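Local coordinates for TIGR00725 family protein (Thermotoga maritima, PDB 1RCU) that is of unknown function but belongs to the SLOG cluster4 family, whose Rossmann-like fold suggests that it may bind a nucleotide-related ligand, at residues A[53-59]-A[186-190]; A[143-149]-A[174-180]. All coordinates share one frame; numbering follows the deposited sequence.

Both contacts belong to one open alpha/beta domain built on a parallel sheet. Contact 1 pairs the end of helix 44-56 and the turn after it with the C-terminal helix 182-190. Contact 2 pairs strands 145-148 and 176-179, the last two strands at one side of the sheet. Their centres lie about 14 Å apart. In sequence, both strands of contact 2 come between the two segments of contact 1, and strand 176-179 runs on into helix 182-190. The two contacts also touch: Ile188 packs on Ile146 and His177, and Ile189 on Ile146. The C-terminal helix thus lies between the last two strands and the first helix, touching both.

Contact 1: A[53-59]-A[186-190]; sequences TLAKKGY and VQIIE
Val186 is the main bump in this contact, and it fits a hollow formed by Thr53, Lys57 and Tyr59. Its two methyls split the work. CG2 meets the methyl of Thr53, with Thr53 CG2 to Val186 CG2 at 3.5 Å. CG1 stands anti to the backbone N (chi1 -174°), which sends it toward Lys57 and Tyr59. Val186 CG1 lies 3.9 Å from Lys57 CG. It also reaches the edge of the Tyr59 ring, near the ring plane, with Tyr59 CE2 to Val186 CG1 at 3.9 Å.

Thr53 turns its methyl to Val186, while its OG1 is hydrogen-bonded to Glu49 O in the same helix. Leu54 packs on the sheet side of the contact. Leu54 CD2 comes within 4.2 Å of Ile189 CD1, and the leucine also rests on Val26 and Val28 of strand 25-30.

Tyr59 projects past Ile189, the two side chains running in opposite directions. Ile189 CG2 lies obliquely to the ring, 3.9 Å from Tyr59 CZ. The hydroxyl end reaches Glu190, whose chain crosses the tyrosine at about a right angle, with Tyr59 OH 3.2 Å from Glu190 CG. That is a contact with the aliphatic part of the glutamate. Among the exposed side chains, Lys57 NZ and Glu190 OE2 are 4.4 Å apart, too far for a salt bridge, though their opposite charges may attract weakly.

Helix 44-56 ends in a Schellman motif, after which Tyr59 turns toward helix 182-190. Gly58 has a positive phi of 82°, Tyr59 N bonds to Leu54 O and Gly58 N to Ala55 O. This is helix-helix packing on one face of a Rossmann-like parallel sheet, with the first helix of the domain set beside the last.

Contact 2: A[143-149]-A[174-180]; sequences KPVILLR and VEIHQAW
Arg149 folds over Trp180 and grips Gln178 where the two strands end. Bends at chi2 (-67°) and chi3 (-100°) curl the arginine back. Arg149 CB sits over the centre of the six-membered ring of Trp180, 3.3 Å from its centroid, a CH-pi contact. Trp180 CZ2 lies over one face of the guanidinium, toward its rim. Gln178 is extended beyond CG and brings OE1 to the guanidinium edge, tilted from its plane. Arg149 NE donates to Gln178 OE1 at 2.6 Å, and Arg149 NH2 adds a weak bond. NH1 turns to a salt bridge with Asp156.

Upstream, strands 145-148 and 176-179 pair in parallel. Leu147 N bonds to His177 O at 2.8 Å, and Ala179 N to Leu147 O. Val145 O takes His177 N at 2.6 Å and a weak bond from ND1 at the imidazole edge. On one face Ile176 CG2, anti to the backbone N, meets Leu147 CG, while the turn at chi2 (-61°) carries CD1 to Val145 CB. On the other, Ile146 CG2 meets Ala179 CB. Backbone bonds and mainly apolar packing hold the strands. At their end Gln178 and Asp156 both bond the guanidinium, and the aspartate probably offsets its charge.

Contact 1: A[53-59]-A[186-190]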
loop_
_atom_site.group_PDB
_atom_site.type_symbol
_atom_site.label_atom_id
_atom_site.label_comp_id
_atom_site.label_asym_id
_atom_site.label_seq_id
_atom_site.Cartn_x
_atom_site.Cartn_y
_atom_site.Cartn_z
ATOM N N THR A 53 13.474 5.456 -29.637
ATOM C CA THR A 53 14.652 4.621 -29.567
ATOM C C THR A 53 14.433 3.390 -28.695
ATOM O O THR A 53 14.919 2.303 -29.023
ATOM C CB THR A 53 15.837 5.393 -29.013
ATOM O OG1 THR A 53 16.037 6.577 -29.793
ATOM C CG2 THR A 53 17.105 4.520 -29.065
ATOM N N LEU A 54 13.710 3.551 -27.590
ATOM C CA LEU A 54 13.466 2.416 -26.708
ATOM C C LEU A 54 12.606 1.408 -27.443
ATOM O O LEU A 54 12.857 0.206 -27.388
ATOM C CB LEU A 54 12.777 2.864 -25.420
ATOM C CG LEU A 54 13.678 3.705 -24.509
ATOM C CD1 LEU A 54 12.924 4.164 -23.282
ATOM C CD2 LEU A 54 14.890 2.888 -24.118
ATOM N N ALA A 55 11.586 1.911 -28.133
ATOM C CA ALA A 55 10.688 1.059 -28.897
ATOM C C ALA A 55 11.470 0.326 -29.979
ATOM O O ALA A 55 11.356 -0.886 -30.094
ATOM C CB ALA A 55 9.550 1.889 -29.529
ATOM N N LYS A 56 12.268 1.056 -30.763
ATOM C CA LYS A 56 13.037 0.447 -31.852
ATOM C C LYS A 56 13.969 -0.655 -31.353
ATOM O O LYS A 56 14.168 -1.657 -32.040
ATOM C CB LYS A 56 13.849 1.506 -32.624
ATOM C CG LYS A 56 13.017 2.635 -33.244
ATOM C CD LYS A 56 13.895 3.611 -34.020
ATOM C CE LYS A 56 13.206 4.972 -34.253
ATOM N NZ LYS A 56 12.460 5.148 -35.537
ATOM N N LYS A 57 14.522 -0.477 -30.156
ATOM C CA LYS A 57 15.429 -1.467 -29.589
ATOM C C LYS A 57 14.684 -2.626 -28.956
ATOM O O LYS A 57 15.307 -3.564 -28.465
ATOM C CB LYS A 57 16.370 -0.840 -28.550
ATOM C CG LYS A 57 17.343 0.195 -29.090
ATOM C CD LYS A 57 18.194 -0.347 -30.224
ATOM C CE LYS A 57 19.253 0.678 -30.645
ATOM N NZ LYS A 57 20.064 0.244 -31.815
ATOM N N GLY A 58 13.356 -2.549 -28.947
ATOM C CA GLY A 58 12.562 -3.623 -28.380
ATOM C C GLY A 58 12.345 -3.683 -26.875
ATOM O O GLY A 58 11.922 -4.722 -26.370
ATOM N N TYR A 59 12.630 -2.597 -26.158
ATOM C CA TYR A 59 12.432 -2.562 -24.709
ATOM C C TYR A 59 10.964 -2.281 -24.362
ATOM O O TYR A 59 10.270 -1.557 -25.084
ATOM C CB TYR A 59 13.297 -1.470 -24.045
ATOM C CG TYR A 59 14.785 -1.606 -24.256
ATOM C CD1 TYR A 59 15.467 -2.752 -23.848
ATOM C CD2 TYR A 59 15.516 -0.587 -24.871
ATOM C CE1 TYR A 59 16.842 -2.888 -24.051
ATOM C CE2 TYR A 59 16.902 -0.708 -25.077
ATOM C CZ TYR A 59 17.555 -1.862 -24.664
ATOM O OH TYR A 59 18.914 -1.977 -24.871
ATOM N N VAL A 186 20.839 4.833 -24.178
ATOM C CA VAL A 186 20.523 3.474 -24.596
ATOM C C VAL A 186 21.770 2.611 -24.692
ATOM O O VAL A 186 21.727 1.391 -24.547
ATOM C CB VAL A 186 19.837 3.471 -25.956
ATOM C CG1 VAL A 186 19.377 2.067 -26.320
ATOM C CG2 VAL A 186 18.680 4.439 -25.921
ATOM N N GLN A 187 22.887 3.261 -24.949
ATOM C CA GLN A 187 24.155 2.586 -25.058
ATOM C C GLN A 187 24.527 1.994 -23.701
ATOM O O GLN A 187 25.009 0.870 -23.602
ATOM C CB GLN A 187 25.180 3.612 -25.513
ATOM C CG GLN A 187 26.510 3.086 -25.910
ATOM C CD GLN A 187 27.408 4.206 -26.406
ATOM O OE1 GLN A 187 27.052 4.928 -27.343
ATOM N NE2 GLN A 187 28.565 4.372 -25.766
ATOM N N ILE A 188 24.288 2.771 -22.656
ATOM C CA ILE A 188 24.569 2.355 -21.289
ATOM C C ILE A 188 23.636 1.204 -20.873
ATOM O O ILE A 188 24.050 0.273 -20.181
ATOM C CB ILE A 188 24.394 3.566 -20.337
ATOM C CG1 ILE A 188 25.445 4.622 -20.659
ATOM C CG2 ILE A 188 24.544 3.149 -18.899
ATOM C CD1 ILE A 188 25.212 5.950 -19.978
ATOM N N ILE A 189 22.376 1.264 -21.299
ATOM C CA ILE A 189 21.413 0.211 -20.977
ATOM C C ILE A 189 21.872 -1.094 -21.612
ATOM O O ILE A 189 21.807 -2.145 -20.988
ATOM C CB ILE A 189 20.003 0.527 -21.526
ATOM C CG1 ILE A 189 19.453 1.794 -20.866
ATOM C CG2 ILE A 189 19.069 -0.649 -21.281
ATOM C CD1 ILE A 189 18.164 2.320 -21.503
ATOM N N GLU A 190 22.313 -1.021 -22.866
ATOM C CA GLU A 190 22.786 -2.205 -23.567
ATOM C C GLU A 190 24.002 -2.759 -22.834
ATOM O O GLU A 190 24.116 -3.962 -22.607
ATOM C CB GLU A 190 23.124 -1.856 -25.022
ATOM C CG GLU A 190 21.908 -1.414 -25.825
ATOM C CD GLU A 190 22.238 -1.071 -27.266
ATOM O OE1 GLU A 190 23.083 -0.181 -27.498
ATOM O OE2 GLU A 190 21.643 -1.681 -28.177
#

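Contact 2: A[143-149]-A[174-180]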
loop_
_atom_site.group_PDB
_atom_site.type_symbol
_atom_site.label_atom_id
_atom_site.label_comp_id
_atom_site.label_asym_id
_atom_site.label_seq_id
_atom_site.Cartn_x
_atom_site.Cartn_y
_atom_site.Cartn_z
ATOM N N LYS A 143 18.173 -0.748 -8.464
ATOM C CA LYS A 143 17.893 -0.550 -9.877
ATOM C C LYS A 143 18.839 0.480 -10.447
ATOM O O LYS A 143 18.916 1.599 -9.952
ATOM C CB LYS A 143 16.464 -0.040 -10.069
ATOM C CG LYS A 143 15.410 -0.865 -9.351
ATOM C CD LYS A 143 15.335 -2.253 -9.940
ATOM C CE LYS A 143 14.069 -2.967 -9.506
ATOM N NZ LYS A 143 13.987 -4.294 -10.163
ATOM N N PRO A 144 19.599 0.112 -11.483
ATOM C CA PRO A 144 20.512 1.099 -12.056
ATOM C C PRO A 144 19.705 2.246 -12.635
ATOM O O PRO A 144 18.651 2.048 -13.245
ATOM C CB PRO A 144 21.265 0.307 -13.123
ATOM C CG PRO A 144 20.289 -0.780 -13.483
ATOM C CD PRO A 144 19.742 -1.190 -12.144
ATOM N N VAL A 145 20.221 3.445 -12.422
ATOM C CA VAL A 145 19.604 4.669 -12.878
ATOM C C VAL A 145 20.532 5.356 -13.875
ATOM O O VAL A 145 21.758 5.401 -13.689
ATOM C CB VAL A 145 19.361 5.667 -11.688
ATOM C CG1 VAL A 145 18.816 6.991 -12.222
ATOM C CG2 VAL A 145 18.395 5.059 -10.661
ATOM N N ILE A 146 19.939 5.873 -14.943
ATOM C CA ILE A 146 20.689 6.613 -15.932
ATOM C C ILE A 146 20.073 8.005 -15.969
ATOM O O ILE A 146 18.908 8.163 -16.328
ATOM C CB ILE A 146 20.594 5.976 -17.322
ATOM C CG1 ILE A 146 21.174 4.558 -17.268
ATOM C CG2 ILE A 146 21.342 6.859 -18.355
ATOM C CD1 ILE A 146 20.933 3.752 -18.527
ATOM N N LEU A 147 20.847 9.008 -15.567
ATOM C CA LEU A 147 20.363 10.385 -15.561
ATOM C C LEU A 147 20.641 10.944 -16.939
ATOM O O LEU A 147 21.764 10.824 -17.450
ATOM C CB LEU A 147 21.117 11.239 -14.518
ATOM C CG LEU A 147 21.280 10.766 -13.061
ATOM C CD1 LEU A 147 22.151 11.746 -12.272
ATOM C CD2 LEU A 147 19.912 10.634 -12.389
ATOM N N LEU A 148 19.627 11.529 -17.563
ATOM C CA LEU A 148 19.819 12.119 -18.880
ATOM C C LEU A 148 20.100 13.588 -18.576
ATOM O O LEU A 148 19.185 14.388 -18.412
ATOM C CB LEU A 148 18.554 11.950 -19.727
ATOM C CG LEU A 148 18.728 12.164 -21.232
ATOM C CD1 LEU A 148 19.874 11.300 -21.790
ATOM C CD2 LEU A 148 17.431 11.823 -21.923
ATOM N N ARG A 149 21.380 13.914 -18.462
ATOM C CA ARG A 149 21.833 15.260 -18.127
ATOM C C ARG A 149 21.457 16.356 -19.111
ATOM O O ARG A 149 21.173 16.098 -20.277
ATOM C CB ARG A 149 23.349 15.234 -17.940
ATOM C CG ARG A 149 23.771 14.103 -17.047
ATOM C CD ARG A 149 23.279 14.304 -15.639
ATOM N NE ARG A 149 24.376 14.837 -14.850
ATOM C CZ ARG A 149 24.684 16.121 -14.770
ATOM N NH1 ARG A 149 23.968 17.028 -15.414
ATOM N NH2 ARG A 149 25.743 16.474 -14.084
ATOM N N VAL A 174 23.844 0.649 -5.828
ATOM C CA VAL A 174 23.977 0.476 -7.275
ATOM C C VAL A 174 24.454 1.787 -7.898
ATOM O O VAL A 174 24.241 2.860 -7.338
ATOM C CB VAL A 174 22.642 0.016 -7.923
ATOM C CG1 VAL A 174 21.546 1.037 -7.664
ATOM C CG2 VAL A 174 22.828 -0.201 -9.416
ATOM N N GLU A 175 25.116 1.708 -9.046
ATOM C CA GLU A 175 25.663 2.906 -9.674
ATOM C C GLU A 175 24.641 3.806 -10.369
ATOM O O GLU A 175 23.715 3.338 -11.031
ATOM C CB GLU A 175 26.756 2.526 -10.680
ATOM C CG GLU A 175 27.498 3.741 -11.235
ATOM C CD GLU A 175 28.491 3.416 -12.351
ATOM O OE1 GLU A 175 29.019 2.289 -12.374
ATOM O OE2 GLU A 175 28.761 4.303 -13.194
ATOM N N ILE A 176 24.816 5.110 -10.207
ATOM C CA ILE A 176 23.945 6.063 -10.864
ATOM C C ILE A 176 24.696 6.533 -12.103
ATOM O O ILE A 176 25.643 7.306 -12.004
ATOM C CB ILE A 176 23.676 7.285 -9.988
ATOM C CG1 ILE A 176 23.038 6.865 -8.664
ATOM C CG2 ILE A 176 22.780 8.260 -10.737
ATOM C CD1 ILE A 176 21.699 6.173 -8.807
ATOM N N HIS A 177 24.287 6.056 -13.271
ATOM C CA HIS A 177 24.948 6.461 -14.503
ATOM C C HIS A 177 24.472 7.836 -14.988
ATOM O O HIS A 177 23.383 8.315 -14.632
ATOM C CB HIS A 177 24.700 5.417 -15.598
ATOM C CG HIS A 177 25.133 4.035 -15.218
ATOM N ND1 HIS A 177 24.426 3.247 -14.337
ATOM C CD2 HIS A 177 26.222 3.314 -15.578
ATOM C CE1 HIS A 177 25.062 2.101 -14.169
ATOM N NE2 HIS A 177 26.153 2.119 -14.913
ATOM N N GLN A 178 25.303 8.461 -15.814
ATOM C CA GLN A 178 25.015 9.764 -16.404
ATOM C C GLN A 178 25.234 9.671 -17.916
ATOM O O GLN A 178 26.180 9.028 -18.381
ATOM C CB GLN A 178 25.949 10.834 -15.832
ATOM C CG GLN A 178 25.700 11.124 -14.380
ATOM C CD GLN A 178 26.578 12.242 -13.845
ATOM O OE1 GLN A 178 26.504 13.387 -14.309
ATOM N NE2 GLN A 178 27.397 11.926 -12.850
ATOM N N ALA A 179 24.347 10.304 -18.677
ATOM C CA ALA A 179 24.430 10.338 -20.134
ATOM C C ALA A 179 23.977 11.718 -20.584
ATOM O O ALA A 179 23.094 12.311 -19.975
ATOM C CB ALA A 179 23.523 9.251 -20.744
ATOM N N TRP A 180 24.585 12.238 -21.641
ATOM C CA TRP A 180 24.205 13.560 -22.126
ATOM C C TRP A 180 23.476 13.482 -23.444
ATOM O O TRP A 180 23.237 14.494 -24.089
ATOM C CB TRP A 180 25.437 14.445 -22.290
ATOM C CG TRP A 180 26.073 14.759 -20.990
ATOM C CD1 TRP A 180 26.929 13.963 -20.269
ATOM C CD2 TRP A 180 25.864 15.932 -20.211
ATOM N NE1 TRP A 180 27.261 14.579 -19.081
ATOM C CE2 TRP A 180 26.619 15.791 -19.025
ATOM C CE3 TRP A 180 25.103 17.094 -20.396
ATOM C CZ2 TRP A 180 26.637 16.772 -18.035
ATOM C CZ3 TRP A 180 25.118 18.080 -19.402
ATOM C CH2 TRP A 180 25.880 17.910 -18.239
#